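Local coordinates for protein exosome complex component Rrp42 (Methanothermobacter thermautotrophicus, PDB 2WNR) that probably serves as a non-catalytic component of the archaeal exosome, an RNA-degrading complex, and helps to shape the Rrp41 active site, at residues A157-L162 against E263-S268. Numbering follows the deposited sequence.
Sequences ATVAAL and EYLDKS
Next to Leu265, whose two methyl groups reach Val159 and Ala160 of the facing helix, the carbonyl oxygen of Tyr264 is gripped twice by one residue. Ser268 N donates a backbone bond to Tyr264 O at 3.2 Å, and Ser268 OG adds a second bond to the same oxygen, Tyr264 O, at 3.1 Å. The two donors arrive from opposite faces of the carbonyl plane, the hydroxyl tilted 22° from it, which ties the serine side chain back to the preceding turn. Across the contact everything is apolar. Leu265 carries its CG anti to the backbone N (chi1 169°), and the branch opens as a fork toward 157-162. One prong, CD2, lies 3.4 Å from Val159 CG1; the other, CD1, meets Ala160 CB at 3.9 Å. Here the RNase PH fold brings the helix 244-268, at the C-terminal end of the chain, against helix 150-164 of the first 3' exoribonuclease family region. Ala157 and Ala161 rest on Val62 of strand 58-69, so helix 150-164 is sandwiched between sheet and C-terminal helix. Ala160 CA and Leu265 CA, the nearest such pair, are 7.2 Å apart, a close approach consistent with the small side chain of Ala160. Beyond this buried patch the C-terminal helix also makes polar contacts: Tyr264 OH is hydrogen-bonded to Ile37 O, and Asp266 forms a salt bridge with Lys192. On the exposed surface of the same helix, Lys267 NZ pairs with Glu263 OE2 at 3.0 Å, a salt bridge one turn apart whose hydrogen bond is weak.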
loop_
_atom_site.group_PDB
_atom_site.type_symbol
_atom_site.label_atom_id
_atom_site.label_comp_id
_atom_site.label_asym_id
_atom_site.label_seq_id
_atom_site.Cartn_x
_atom_site.Cartn_y
_atom_site.Cartn_z
ATOM N N ALA A 157 -22.334 -11.553 -17.630
ATOM C CA ALA A 157 -22.725 -10.242 -17.112
ATOM C C ALA A 157 -21.929 -9.099 -17.760
ATOM O O ALA A 157 -22.487 -8.037 -18.048
ATOM C CB ALA A 157 -22.581 -10.205 -15.596
ATOM N N THR A 158 -20.634 -9.322 -17.985
ATOM C CA THR A 158 -19.781 -8.334 -18.616
ATOM C C THR A 158 -20.231 -8.103 -20.050
ATOM O O THR A 158 -20.417 -6.957 -20.459
ATOM C CB THR A 158 -18.322 -8.771 -18.601
ATOM O OG1 THR A 158 -17.956 -9.153 -17.270
ATOM C CG2 THR A 158 -17.414 -7.627 -19.062
ATOM N N VAL A 159 -20.426 -9.194 -20.797
ATOM C CA VAL A 159 -20.956 -9.100 -22.150
ATOM C C VAL A 159 -22.295 -8.367 -22.144
ATOM O O VAL A 159 -22.498 -7.435 -22.936
ATOM C CB VAL A 159 -21.051 -10.486 -22.852
ATOM C CG1 VAL A 159 -21.864 -10.403 -24.135
ATOM C CG2 VAL A 159 -19.659 -10.999 -23.190
ATOM N N ALA A 160 -23.191 -8.765 -21.242
ATOM C CA ALA A 160 -24.502 -8.129 -21.148
ATOM C C ALA A 160 -24.359 -6.626 -20.897
ATOM O O ALA A 160 -24.971 -5.814 -21.597
ATOM C CB ALA A 160 -25.354 -8.785 -20.067
ATOM N N ALA A 161 -23.522 -6.264 -19.923
ATOM C CA ALA A 161 -23.316 -4.865 -19.564
ATOM C C ALA A 161 -22.758 -4.042 -20.733
ATOM O O ALA A 161 -23.143 -2.889 -20.938
ATOM C CB ALA A 161 -22.415 -4.765 -18.355
ATOM N N LEU A 162 -21.862 -4.653 -21.500
ATOM C CA LEU A 162 -21.247 -3.994 -22.644
ATOM C C LEU A 162 -22.271 -3.671 -23.720
ATOM O O LEU A 162 -22.211 -2.616 -24.355
ATOM C CB LEU A 162 -20.130 -4.857 -23.232
ATOM C CG LEU A 162 -18.832 -4.896 -22.426
ATOM C CD1 LEU A 162 -17.894 -5.986 -22.910
ATOM C CD2 LEU A 162 -18.144 -3.562 -22.330
ATOM N N GLU A 263 -28.093 -16.782 -27.983
ATOM C CA GLU A 263 -29.454 -16.398 -28.322
ATOM C C GLU A 263 -30.302 -16.163 -27.076
ATOM O O GLU A 263 -31.314 -15.477 -27.148
ATOM C CB GLU A 263 -30.113 -17.374 -29.311
ATOM C CG GLU A 263 -30.713 -18.650 -28.728
ATOM C CD GLU A 263 -31.766 -19.250 -29.656
ATOM O OE1 GLU A 263 -31.450 -20.192 -30.419
ATOM O OE2 GLU A 263 -32.913 -18.756 -29.638
ATOM N N TYR A 264 -29.878 -16.709 -25.937
ATOM C CA TYR A 264 -30.561 -16.456 -24.666
ATOM C C TYR A 264 -30.247 -15.055 -24.159
ATOM O O TYR A 264 -31.111 -14.385 -23.587
ATOM C CB TYR A 264 -30.198 -17.497 -23.599
ATOM C CG TYR A 264 -31.047 -17.384 -22.348
ATOM C CD1 TYR A 264 -32.280 -18.029 -22.262
ATOM C CD2 TYR A 264 -30.624 -16.620 -21.259
ATOM C CE1 TYR A 264 -33.074 -17.918 -21.123
ATOM C CE2 TYR A 264 -31.408 -16.503 -20.114
ATOM C CZ TYR A 264 -32.634 -17.154 -20.053
ATOM O OH TYR A 264 -33.418 -17.040 -18.927
ATOM N N LEU A 265 -29.003 -14.627 -24.354
ATOM C CA LEU A 265 -28.606 -13.263 -24.035
ATOM C C LEU A 265 -29.322 -12.256 -24.936
ATOM O O LEU A 265 -29.820 -11.240 -24.443
ATOM C CB LEU A 265 -27.081 -13.093 -24.116
ATOM C CG LEU A 265 -26.463 -11.688 -24.067
ATOM C CD1 LEU A 265 -26.989 -10.851 -22.903
ATOM C CD2 LEU A 265 -24.965 -11.788 -23.990
ATOM N N ASP A 266 -29.387 -12.549 -26.239
ATOM C CA ASP A 266 -30.037 -11.659 -27.207
ATOM C C ASP A 266 -31.526 -11.476 -26.921
ATOM O O ASP A 266 -32.062 -10.370 -27.077
ATOM C CB ASP A 266 -29.847 -12.163 -28.648
ATOM C CG ASP A 266 -28.397 -12.063 -29.135
ATOM O OD1 ASP A 266 -27.600 -11.300 -28.536
ATOM O OD2 ASP A 266 -28.060 -12.751 -30.129
ATOM N N LYS A 267 -32.175 -12.564 -26.499
ATOM C CA LYS A 267 -33.612 -12.589 -26.209
ATOM C C LYS A 267 -33.965 -11.859 -24.912
ATOM O O LYS A 267 -35.032 -11.240 -24.813
ATOM C CB LYS A 267 -34.131 -14.031 -26.177
ATOM C CG LYS A 267 -34.272 -14.660 -27.564
ATOM C CD LYS A 267 -34.631 -16.142 -27.504
ATOM C CE LYS A 267 -35.029 -16.647 -28.883
ATOM N NZ LYS A 267 -35.703 -17.978 -28.856
ATOM N N SER A 268 -33.067 -11.930 -23.929
ATOM C CA SER A 268 -33.244 -11.228 -22.652
ATOM C C SER A 268 -33.079 -9.708 -22.768
ATOM O O SER A 268 -33.425 -8.969 -21.845
ATOM C CB SER A 268 -32.277 -11.770 -21.601
ATOM O OG SER A 268 -32.637 -13.081 -21.213
#